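Local structure of actinorhodin polyketide putative beta-ketoacyl synthase 2 (Streptomyces coelicolor A3, 1TQY) at residues F46-S49 and A53-A56; D196-P201 and V205-S210; L348-A353 and A406-F411. The protein probably acts as the chain length factor that pairs with a ketosynthase subunit to set polyketide length in actinorhodin biosynthesis. All blocks are in the same frame, centred on the assembly; numbering follows the deposited sequence.

Contact 1: residues F46-S49 and A53-A56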
ATOM      1  N   PHE B  46     -17.288  22.785   1.181  1.00 28.94           N
ATOM      2  CA  PHE B  46     -16.799  23.991   0.518  1.00 27.99           C
ATOM      3  C   PHE B  46     -17.853  24.351  -0.527  1.00 28.58           C
ATOM      4  O   PHE B  46     -18.886  23.696  -0.590  1.00 27.89           O
ATOM      5  CB  PHE B  46     -15.442  23.714  -0.135  1.00 26.93           C
ATOM      6  CG  PHE B  46     -15.461  22.562  -1.091  1.00 26.42           C
ATOM      7  CD1 PHE B  46     -15.893  22.744  -2.402  1.00 24.40           C
ATOM      8  CD2 PHE B  46     -15.095  21.287  -0.672  1.00 24.36           C
ATOM      9  CE1 PHE B  46     -15.964  21.674  -3.287  1.00 23.06           C
ATOM     10  CE2 PHE B  46     -15.160  20.203  -1.544  1.00 25.83           C
ATOM     11  CZ  PHE B  46     -15.599  20.400  -2.862  1.00 24.22           C
ATOM     12  N   ASP B  47     -17.605  25.377  -1.335  1.00 29.67           N
ATOM     13  CA  ASP B  47     -18.574  25.814  -2.353  1.00 31.01           C
ATOM     14  C   ASP B  47     -18.487  25.011  -3.657  1.00 30.33           C
ATOM     15  O   ASP B  47     -17.737  25.380  -4.556  1.00 31.17           O
ATOM     16  CB  ASP B  47     -18.345  27.303  -2.664  1.00 32.56           C
ATOM     17  CG  ASP B  47     -19.507  27.941  -3.418  1.00 34.12           C
ATOM     18  OD1 ASP B  47     -20.334  27.202  -3.994  1.00 35.27           O
ATOM     19  OD2 ASP B  47     -19.582  29.187  -3.443  1.00 36.28           O
ATOM     20  N   VAL B  48     -19.262  23.932  -3.770  1.00 30.29           N
ATOM     21  CA  VAL B  48     -19.244  23.096  -4.978  1.00 31.52           C
ATOM     22  C   VAL B  48     -19.990  23.647  -6.180  1.00 32.36           C
ATOM     23  O   VAL B  48     -19.873  23.105  -7.280  1.00 32.07           O
ATOM     24  CB  VAL B  48     -19.847  21.689  -4.749  1.00 32.83           C
ATOM     25  CG1 VAL B  48     -18.809  20.756  -4.216  1.00 34.19           C
ATOM     26  CG2 VAL B  48     -21.054  21.778  -3.832  1.00 34.52           C
ATOM     27  N   SER B  49     -20.771  24.700  -5.981  1.00 33.31           N
ATOM     28  CA  SER B  49     -21.538  25.285  -7.074  1.00 34.10           C
ATOM     29  C   SER B  49     -20.628  25.746  -8.194  1.00 33.87           C
ATOM     30  O   SER B  49     -21.083  26.007  -9.302  1.00 36.40           O
ATOM     31  CB  SER B  49     -22.336  26.489  -6.582  1.00 34.69           C
ATOM     32  OG  SER B  49     -21.469  27.572  -6.279  1.00 35.10           O
ATOM     33  N   ALA B  53     -19.337  18.604 -10.766  1.00 26.24           N
ATOM     34  CA  ALA B  53     -19.951  17.618  -9.887  1.00 24.50           C
ATOM     35  C   ALA B  53     -20.238  18.313  -8.564  1.00 24.70           C
ATOM     36  O   ALA B  53     -19.423  19.107  -8.097  1.00 23.35           O
ATOM     37  CB  ALA B  53     -19.002  16.447  -9.674  1.00 23.69           C
ATOM     38  N   THR B  54     -21.383  18.008  -7.957  1.00 23.96           N
ATOM     39  CA  THR B  54     -21.765  18.653  -6.707  1.00 24.90           C
ATOM     40  C   THR B  54     -22.323  17.724  -5.644  1.00 22.96           C
ATOM     41  O   THR B  54     -22.589  18.151  -4.520  1.00 21.26           O
ATOM     42  CB  THR B  54     -22.839  19.716  -6.960  1.00 27.76           C
ATOM     43  OG1 THR B  54     -24.008  19.073  -7.484  1.00 27.96           O
ATOM     44  CG2 THR B  54     -22.349  20.746  -7.954  1.00 27.27           C
ATOM     45  N   LEU B  55     -22.509  16.460  -5.992  1.00 23.14           N
ATOM     46  CA  LEU B  55     -23.075  15.506  -5.048  1.00 24.63           C
ATOM     47  C   LEU B  55     -22.041  14.548  -4.475  1.00 24.94           C
ATOM     48  O   LEU B  55     -21.124  14.131  -5.177  1.00 24.87           O
ATOM     49  CB  LEU B  55     -24.186  14.706  -5.731  1.00 25.10           C
ATOM     50  CG  LEU B  55     -25.457  15.442  -6.158  1.00 25.37           C
ATOM     51  CD1 LEU B  55     -26.438  14.421  -6.723  1.00 24.56           C
ATOM     52  CD2 LEU B  55     -26.086  16.160  -4.967  1.00 23.72           C
ATOM     53  N   ALA B  56     -22.204  14.205  -3.201  1.00 23.23           N
ATOM     54  CA  ALA B  56     -21.296  13.290  -2.528  1.00 24.94           C
ATOM     55  C   ALA B  56     -21.930  12.668  -1.295  1.00 25.42           C
ATOM     56  O   ALA B  56     -22.917  13.179  -0.762  1.00 25.05           O
ATOM     57  CB  ALA B  56     -20.016  14.007  -2.136  1.00 23.20           C
TER
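With chi1 at -86°, Val48 directs CG2 between its own backbone N and carbonyl carbon, while chi1 of 62° in Thr54 turns CG2 back beside the backbone N, and these rotations bring the two side chains together at a slant. The Thr54 methyl, CG2, settles 3.5 Å from Val48 O, a contact of shape and not a hydrogen bond. In return Val48 CG2 lies 4.1 Å from Thr54 CB and 4.0 Å from Thr54 O. A branched side chain suits both places: valine is apolar throughout and buried against Trp204 and Val43, whereas threonine, at a partly exposed site, offers its methyl to the contact. The turn itself is held by Asp47, whose OD1 accepts two bonds from one face of the carboxylate: Ser49 OG at 2.6 Å on the syn side and Ser49 N at 3.2 Å on the anti side, the latter bent to 138°. Beyond the segments, Ala53 O receives the indole NE1 of Trp204, and the backbone of Thr54 pairs with Val43. Asp47 thus makes an Asx turn in the loop that joins the antiparallel strands 40-42 and 55-57, the second of which leads directly to Gln58 of the sodium site.

Contact 2: residues D196-P201 and V205-S210; sequences DSALDP and VSQIAS
The flat carboxamide of Gln207 reaches the 196-201 segment with its nitrogen end: Ala198 O stands 2.7 Å from NE2, and Ala198 CB rises to one side of the amide plane, 3.2 Å from the same nitrogen. The carbonyl oxygen lies almost on the continuation of the CD-NE2 bond, at about 171°, so neither N-H points straight at it and the close approach is not a proper hydrogen bond. Firmer partners lie outside: NE2 donates to Gly203 O and OE1 pairs with Tyr342 OH, which together fix the rotation of the amide. Glutamine suits this buried spot because it can donate and accept at once, and its extended chain (chi2 178°) spans the distance from the helix; alanine, with a single methyl, admits the amide at close quarters. Across the segments the true hydrogen bond is helical, Val205 N to Pro201 O at 3.0 Å and 166°. Proline fits the first turn, where a missing N-H costs nothing. Just before it, Asp200 occupies the N-cap, its OD1 taking Gly203 N and also meeting His121 ND1. Further along, Gln207 O is gripped twice by Ser210, from OG at 2.6 Å and from N at 2.8 Å. Pro201 and Val205 also pack on side chains of the partner protein chain. Strand 189-196 thereby passes through a short loop into an N-capped helix, 201-208, whose outer side helps form the interface of the two-chain assembly.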
ATOM      1  N   ASP B 196     -11.797   6.081   3.318  1.00 24.17           N
ATOM      2  CA  ASP B 196     -11.236   7.154   2.502  1.00 24.25           C
ATOM      3  C   ASP B 196     -12.129   8.361   2.677  1.00 23.63           C
ATOM      4  O   ASP B 196     -13.270   8.234   3.117  1.00 23.91           O
ATOM      5  CB  ASP B 196     -11.189   6.798   1.002  1.00 25.40           C
ATOM      6  CG  ASP B 196      -9.843   6.245   0.562  1.00 29.94           C
ATOM      7  OD1 ASP B 196      -9.744   5.008   0.358  1.00 29.92           O
ATOM      8  OD2 ASP B 196      -8.878   7.038   0.405  1.00 31.00           O
ATOM      9  N   SER B 197     -11.592   9.521   2.327  1.00 25.35           N
ATOM     10  CA  SER B 197     -12.301  10.795   2.379  1.00 26.54           C
ATOM     11  C   SER B 197     -11.461  11.786   1.588  1.00 25.67           C
ATOM     12  O   SER B 197     -10.276  11.951   1.853  1.00 26.17           O
ATOM     13  CB  SER B 197     -12.451  11.303   3.811  1.00 25.94           C
ATOM     14  OG  SER B 197     -13.149  12.535   3.806  1.00 27.92           O
ATOM     15  N   ALA B 198     -12.068  12.427   0.602  1.00 26.12           N
ATOM     16  CA  ALA B 198     -11.354  13.396  -0.206  1.00 26.74           C
ATOM     17  C   ALA B 198     -12.330  14.511  -0.551  1.00 27.28           C
ATOM     18  O   ALA B 198     -12.529  14.845  -1.720  1.00 27.21           O
ATOM     19  CB  ALA B 198     -10.834  12.744  -1.463  1.00 28.19           C
ATOM     20  N   LEU B 199     -12.927  15.083   0.491  1.00 26.29           N
ATOM     21  CA  LEU B 199     -13.915  16.131   0.341  1.00 26.94           C
ATOM     22  C   LEU B 199     -13.412  17.548   0.561  1.00 27.00           C
ATOM     23  O   LEU B 199     -14.023  18.329   1.285  1.00 29.80           O
ATOM     24  CB  LEU B 199     -15.105  15.848   1.262  1.00 26.58           C
ATOM     25  CG  LEU B 199     -15.825  14.549   0.931  1.00 26.60           C
ATOM     26  CD1 LEU B 199     -17.004  14.361   1.868  1.00 26.30           C
ATOM     27  CD2 LEU B 199     -16.302  14.597  -0.527  1.00 27.47           C
ATOM     28  N   ASP B 200     -12.287  17.867  -0.060  1.00 25.89           N
ATOM     29  CA  ASP B 200     -11.721  19.201   0.010  1.00 23.70           C
ATOM     30  C   ASP B 200     -11.739  19.614  -1.454  1.00 23.42           C
ATOM     31  O   ASP B 200     -11.902  18.766  -2.329  1.00 23.16           O
ATOM     32  CB  ASP B 200     -10.283  19.166   0.512  1.00 20.92           C
ATOM     33  CG  ASP B 200      -9.363  18.469  -0.452  1.00 22.88           C
ATOM     34  OD1 ASP B 200      -8.584  19.148  -1.157  1.00 22.28           O
ATOM     35  OD2 ASP B 200      -9.428  17.221  -0.515  1.00 25.12           O
ATOM     36  N   PRO B 201     -11.566  20.910  -1.746  1.00 22.19           N
ATOM     37  CA  PRO B 201     -11.583  21.342  -3.147  1.00 22.01           C
ATOM     38  C   PRO B 201     -10.637  20.577  -4.087  1.00 22.46           C
ATOM     39  O   PRO B 201     -11.043  20.189  -5.177  1.00 21.46           O
ATOM     40  CB  PRO B 201     -11.231  22.819  -3.051  1.00 20.53           C
ATOM     41  CG  PRO B 201     -11.758  23.213  -1.687  1.00 19.74           C
ATOM     42  CD  PRO B 201     -11.339  22.055  -0.839  1.00 20.61           C
ATOM     43  N   VAL B 205     -11.793  18.057  -7.146  1.00 21.85           N
ATOM     44  CA  VAL B 205     -11.418  18.326  -8.518  1.00 22.53           C
ATOM     45  C   VAL B 205     -10.625  17.131  -9.060  1.00 22.20           C
ATOM     46  O   VAL B 205     -10.759  16.762 -10.227  1.00 21.33           O
ATOM     47  CB  VAL B 205     -10.629  19.700  -8.533  1.00 23.59           C
ATOM     48  CG1 VAL B 205      -9.248  19.567  -9.127  1.00 23.94           C
ATOM     49  CG2 VAL B 205     -11.451  20.754  -9.226  1.00 24.23           C
ATOM     50  N   SER B 206      -9.828  16.511  -8.191  1.00 22.28           N
ATOM     51  CA  SER B 206      -9.023  15.348  -8.560  1.00 22.16           C
ATOM     52  C   SER B 206      -9.949  14.186  -8.944  1.00 22.17           C
ATOM     53  O   SER B 206      -9.736  13.510  -9.953  1.00 20.06           O
ATOM     54  CB  SER B 206      -8.112  14.948  -7.385  1.00 23.44           C
ATOM     55  OG  SER B 206      -7.074  15.915  -7.195  1.00 22.06           O
ATOM     56  N   GLN B 207     -10.995  13.973  -8.145  1.00 21.25           N
ATOM     57  CA  GLN B 207     -11.951  12.908  -8.414  1.00 21.86           C
ATOM     58  C   GLN B 207     -12.687  13.204  -9.711  1.00 20.95           C
ATOM     59  O   GLN B 207     -12.937  12.304 -10.519  1.00 21.01           O
ATOM     60  CB  GLN B 207     -12.929  12.768  -7.234  1.00 21.35           C
ATOM     61  CG  GLN B 207     -12.233  12.317  -5.951  1.00 23.00           C
ATOM     62  CD  GLN B 207     -13.154  12.212  -4.744  1.00 23.56           C
ATOM     63  OE1 GLN B 207     -13.978  11.304  -4.638  1.00 23.12           O
ATOM     64  NE2 GLN B 207     -13.016  13.159  -3.827  1.00 26.71           N
ATOM     65  N   ILE B 208     -13.014  14.471  -9.926  1.00 19.75           N
ATOM     66  CA  ILE B 208     -13.696  14.840 -11.163  1.00 21.63           C
ATOM     67  C   ILE B 208     -12.813  14.482 -12.366  1.00 22.06           C
ATOM     68  O   ILE B 208     -13.324  14.145 -13.431  1.00 21.16           O
ATOM     69  CB  ILE B 208     -14.041  16.344 -11.202  1.00 20.93           C
ATOM     70  CG1 ILE B 208     -15.172  16.638 -10.198  1.00 21.76           C
ATOM     71  CG2 ILE B 208     -14.498  16.740 -12.607  1.00 21.62           C
ATOM     72  CD1 ILE B 208     -15.724  18.047 -10.313  1.00 19.98           C
ATOM     73  N   ALA B 209     -11.491  14.564 -12.193  1.00 20.65           N
ATOM     74  CA  ALA B 209     -10.568  14.231 -13.278  1.00 21.64           C
ATOM     75  C   ALA B 209     -10.689  12.758 -13.677  1.00 21.33           C
ATOM     76  O   ALA B 209     -10.208  12.356 -14.732  1.00 22.03           O
ATOM     77  CB  ALA B 209      -9.113  14.542 -12.876  1.00 21.85           C
ATOM     78  N   SER B 210     -11.317  11.948 -12.831  1.00 20.66           N
ATOM     79  CA  SER B 210     -11.494  10.531 -13.152  1.00 21.10           C
ATOM     80  C   SER B 210     -12.269  10.422 -14.446  1.00 22.77           C
ATOM     81  O   SER B 210     -12.096   9.481 -15.218  1.00 22.30           O
ATOM     82  CB  SER B 210     -12.304   9.830 -12.073  1.00 22.98           C
ATOM     83  OG  SER B 210     -13.625  10.349 -12.029  1.00 22.03           O
TER

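Contact 3: residues L348-A353 and A406-F411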
ATOM      1  N   LEU B 348     -17.015  -2.232   3.344  1.00 25.25           N
ATOM      2  CA  LEU B 348     -18.412  -1.966   3.678  1.00 26.44           C
ATOM      3  C   LEU B 348     -19.350  -2.955   2.978  1.00 26.16           C
ATOM      4  O   LEU B 348     -20.369  -3.377   3.541  1.00 25.42           O
ATOM      5  CB  LEU B 348     -18.794  -0.524   3.320  1.00 26.18           C
ATOM      6  CG  LEU B 348     -20.127  -0.062   3.921  1.00 25.32           C
ATOM      7  CD1 LEU B 348     -20.095  -0.281   5.425  1.00 23.88           C
ATOM      8  CD2 LEU B 348     -20.375   1.410   3.607  1.00 24.60           C
ATOM      9  N   ASP B 349     -19.006  -3.322   1.748  1.00 27.09           N
ATOM     10  CA  ASP B 349     -19.792  -4.292   0.989  1.00 27.47           C
ATOM     11  C   ASP B 349     -19.754  -5.631   1.732  1.00 25.98           C
ATOM     12  O   ASP B 349     -20.774  -6.311   1.863  1.00 25.55           O
ATOM     13  CB  ASP B 349     -19.212  -4.446  -0.425  1.00 29.30           C
ATOM     14  CG  ASP B 349     -19.817  -3.454  -1.423  1.00 33.04           C
ATOM     15  OD1 ASP B 349     -20.453  -2.454  -1.003  1.00 33.25           O
ATOM     16  OD2 ASP B 349     -19.646  -3.671  -2.645  1.00 38.42           O
ATOM     17  N   VAL B 350     -18.571  -5.994   2.224  1.00 25.73           N
ATOM     18  CA  VAL B 350     -18.405  -7.229   2.978  1.00 22.35           C
ATOM     19  C   VAL B 350     -19.290  -7.218   4.226  1.00 22.12           C
ATOM     20  O   VAL B 350     -19.955  -8.207   4.537  1.00 20.36           O
ATOM     21  CB  VAL B 350     -16.931  -7.430   3.393  1.00 23.45           C
ATOM     22  CG1 VAL B 350     -16.821  -8.560   4.419  1.00 21.79           C
ATOM     23  CG2 VAL B 350     -16.094  -7.769   2.147  1.00 21.87           C
ATOM     24  N   VAL B 351     -19.292  -6.099   4.944  1.00 21.53           N
ATOM     25  CA  VAL B 351     -20.112  -5.972   6.142  1.00 21.25           C
ATOM     26  C   VAL B 351     -21.584  -6.108   5.774  1.00 22.96           C
ATOM     27  O   VAL B 351     -22.349  -6.799   6.446  1.00 20.93           O
ATOM     28  CB  VAL B 351     -19.907  -4.600   6.828  1.00 20.08           C
ATOM     29  CG1 VAL B 351     -20.940  -4.410   7.940  1.00 19.60           C
ATOM     30  CG2 VAL B 351     -18.510  -4.509   7.404  1.00 19.98           C
ATOM     31  N   THR B 352     -21.979  -5.443   4.694  1.00 24.41           N
ATOM     32  CA  THR B 352     -23.365  -5.482   4.250  1.00 24.76           C
ATOM     33  C   THR B 352     -23.771  -6.907   3.867  1.00 24.60           C
ATOM     34  O   THR B 352     -24.879  -7.346   4.187  1.00 26.25           O
ATOM     35  CB  THR B 352     -23.564  -4.511   3.080  1.00 24.85           C
ATOM     36  OG1 THR B 352     -23.019  -3.232   3.442  1.00 27.39           O
ATOM     37  CG2 THR B 352     -25.036  -4.335   2.771  1.00 23.24           C
ATOM     38  N   ALA B 353     -22.864  -7.634   3.217  1.00 23.03           N
ATOM     39  CA  ALA B 353     -23.127  -9.018   2.813  1.00 24.35           C
ATOM     40  C   ALA B 353     -23.272  -9.939   4.028  1.00 24.86           C
ATOM     41  O   ALA B 353     -24.220 -10.729   4.111  1.00 24.33           O
ATOM     42  CB  ALA B 353     -22.006  -9.515   1.911  1.00 20.75           C
ATOM     43  N   ALA B 406     -14.374 -11.811  -3.323  1.00 25.04           N
ATOM     44  CA  ALA B 406     -14.330 -12.422  -2.007  1.00 24.81           C
ATOM     45  C   ALA B 406     -15.596 -13.217  -1.758  1.00 24.55           C
ATOM     46  O   ALA B 406     -16.704 -12.731  -1.987  1.00 23.50           O
ATOM     47  CB  ALA B 406     -14.178 -11.350  -0.946  1.00 25.00           C
ATOM     48  N   VAL B 407     -15.438 -14.446  -1.291  1.00 25.06           N
ATOM     49  CA  VAL B 407     -16.602 -15.275  -1.009  1.00 26.15           C
ATOM     50  C   VAL B 407     -16.764 -15.434   0.498  1.00 25.72           C
ATOM     51  O   VAL B 407     -15.812 -15.755   1.203  1.00 26.16           O
ATOM     52  CB  VAL B 407     -16.489 -16.646  -1.728  1.00 25.42           C
ATOM     53  CG1 VAL B 407     -15.054 -17.088  -1.762  1.00 29.58           C
ATOM     54  CG2 VAL B 407     -17.368 -17.681  -1.030  1.00 26.58           C
ATOM     55  N   LEU B 408     -17.975 -15.184   0.984  1.00 27.53           N
ATOM     56  CA  LEU B 408     -18.277 -15.270   2.412  1.00 30.03           C
ATOM     57  C   LEU B 408     -19.314 -16.353   2.684  1.00 32.65           C
ATOM     58  O   LEU B 408     -20.120 -16.683   1.815  1.00 31.44           O
ATOM     59  CB  LEU B 408     -18.828 -13.928   2.906  1.00 29.12           C
ATOM     60  CG  LEU B 408     -17.981 -12.681   2.639  1.00 28.91           C
ATOM     61  CD1 LEU B 408     -18.730 -11.460   3.089  1.00 28.24           C
ATOM     62  CD2 LEU B 408     -16.653 -12.799   3.370  1.00 31.15           C
ATOM     63  N   ARG B 409     -19.293 -16.900   3.896  1.00 36.10           N
ATOM     64  CA  ARG B 409     -20.253 -17.931   4.281  1.00 40.30           C
ATOM     65  C   ARG B 409     -20.937 -17.603   5.595  1.00 42.44           C
ATOM     66  O   ARG B 409     -20.343 -16.989   6.478  1.00 43.32           O
ATOM     67  CB  ARG B 409     -19.576 -19.291   4.432  1.00 42.21           C
ATOM     68  CG  ARG B 409     -19.093 -19.918   3.156  1.00 45.00           C
ATOM     69  CD  ARG B 409     -19.298 -21.421   3.215  1.00 49.00           C
ATOM     70  NE  ARG B 409     -18.657 -22.085   2.087  1.00 51.89           N
ATOM     71  CZ  ARG B 409     -17.342 -22.231   1.964  1.00 52.44           C
ATOM     72  NH1 ARG B 409     -16.530 -21.766   2.905  1.00 52.84           N
ATOM     73  NH2 ARG B 409     -16.840 -22.831   0.892  1.00 53.27           N
ATOM     74  N   ARG B 410     -22.189 -18.030   5.714  1.00 45.44           N
ATOM     75  CA  ARG B 410     -22.985 -17.820   6.917  1.00 49.12           C
ATOM     76  C   ARG B 410     -22.325 -18.578   8.059  1.00 50.65           C
ATOM     77  O   ARG B 410     -21.907 -19.724   7.886  1.00 50.84           O
ATOM     78  CB  ARG B 410     -24.395 -18.376   6.707  1.00 52.20           C
ATOM     79  CG  ARG B 410     -25.544 -17.513   7.230  1.00 56.28           C
ATOM     80  CD  ARG B 410     -25.551 -17.323   8.745  1.00 59.26           C
ATOM     81  NE  ARG B 410     -24.579 -16.335   9.212  1.00 61.53           N
ATOM     82  CZ  ARG B 410     -24.561 -15.833  10.445  1.00 62.57           C
ATOM     83  NH1 ARG B 410     -25.464 -16.225  11.337  1.00 62.29           N
ATOM     84  NH2 ARG B 410     -23.640 -14.944  10.789  1.00 63.01           N
ATOM     85  N   PHE B 411     -22.237 -17.941   9.224  1.00 52.42           N
ATOM     86  CA  PHE B 411     -21.637 -18.567  10.405  1.00 53.88           C
ATOM     87  C   PHE B 411     -22.493 -19.711  10.953  1.00 54.03           C
ATOM     88  O   PHE B 411     -23.581 -19.415  11.495  1.00 54.50           O
ATOM     89  CB  PHE B 411     -21.404 -17.523  11.505  1.00 54.90           C
ATOM     90  CG  PHE B 411     -20.808 -18.095  12.762  1.00 56.56           C
ATOM     91  CD1 PHE B 411     -21.531 -18.106  13.954  1.00 56.61           C
ATOM     92  CD2 PHE B 411     -19.527 -18.641  12.748  1.00 56.77           C
ATOM     93  CE1 PHE B 411     -20.986 -18.657  15.116  1.00 58.08           C
ATOM     94  CE2 PHE B 411     -18.970 -19.196  13.901  1.00 57.70           C
ATOM     95  CZ  PHE B 411     -19.703 -19.203  15.089  1.00 58.24           C
TER
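Apolar contact joins the two segments, and Leu408 carries it from the strand side. Its CD1 lies 3.7 Å from Val350 CG1 and 4.0 Å from Ala353 CB, entering between residues one helical turn apart; the same methyl is 3.8 Å from Val350 O. The leucine and valine side chains meet at about a right angle. Leucine is long enough to carry a methyl from strand to helix, where beta-branched Val350 and small Ala353 receive it; chi1 of 168° sets Val350 CG1 opposite the backbone N. Leu262 of the adjacent strand 260-269 touches Leu408, and Leu242 of strand 238-246 touches Val350.

Polar bonds run within each element or to other parts of the chain. On the helix, Leu348 O accepts both Thr352 N (2.9 Å) and Thr352 OG1 (2.7 Å) from opposite faces of the carbonyl plane; the hydroxyl also meets Tyr29 OH. Asp349 forms a salt bridge with Lys335.

Helix 345-359 is thus laid against sheet strands, consistent with the layered thiolase fold. No hydrogen bond crosses between 348-353 and 406-411, which implies that this contact rests on shape and on the burial of Val350, Ala353 and Leu408.

How the contacts relate
The touching residues of contacts 2 and 3 are all buried; in contact 1 Thr54 is partly exposed. Contact 3 is the most central, its centre about 12 Å from the chain centre, whereas that of contact 1 lies about 22 Å out. Contacts 1 and 2 meet at helix 201-208, which contact 2 contains and contact 1 packs against: Phe46 CE2 lies 3.5 Å from Asp200 C. Both also border the partner chain, which does not touch contact 3, on the opposite side of the chain's centre. The chemistry follows place: polar turns and caps shape the loop connections near the partner chain, while 348-353 and 406-411 meet through apolar side chains with no hydrogen bond between them.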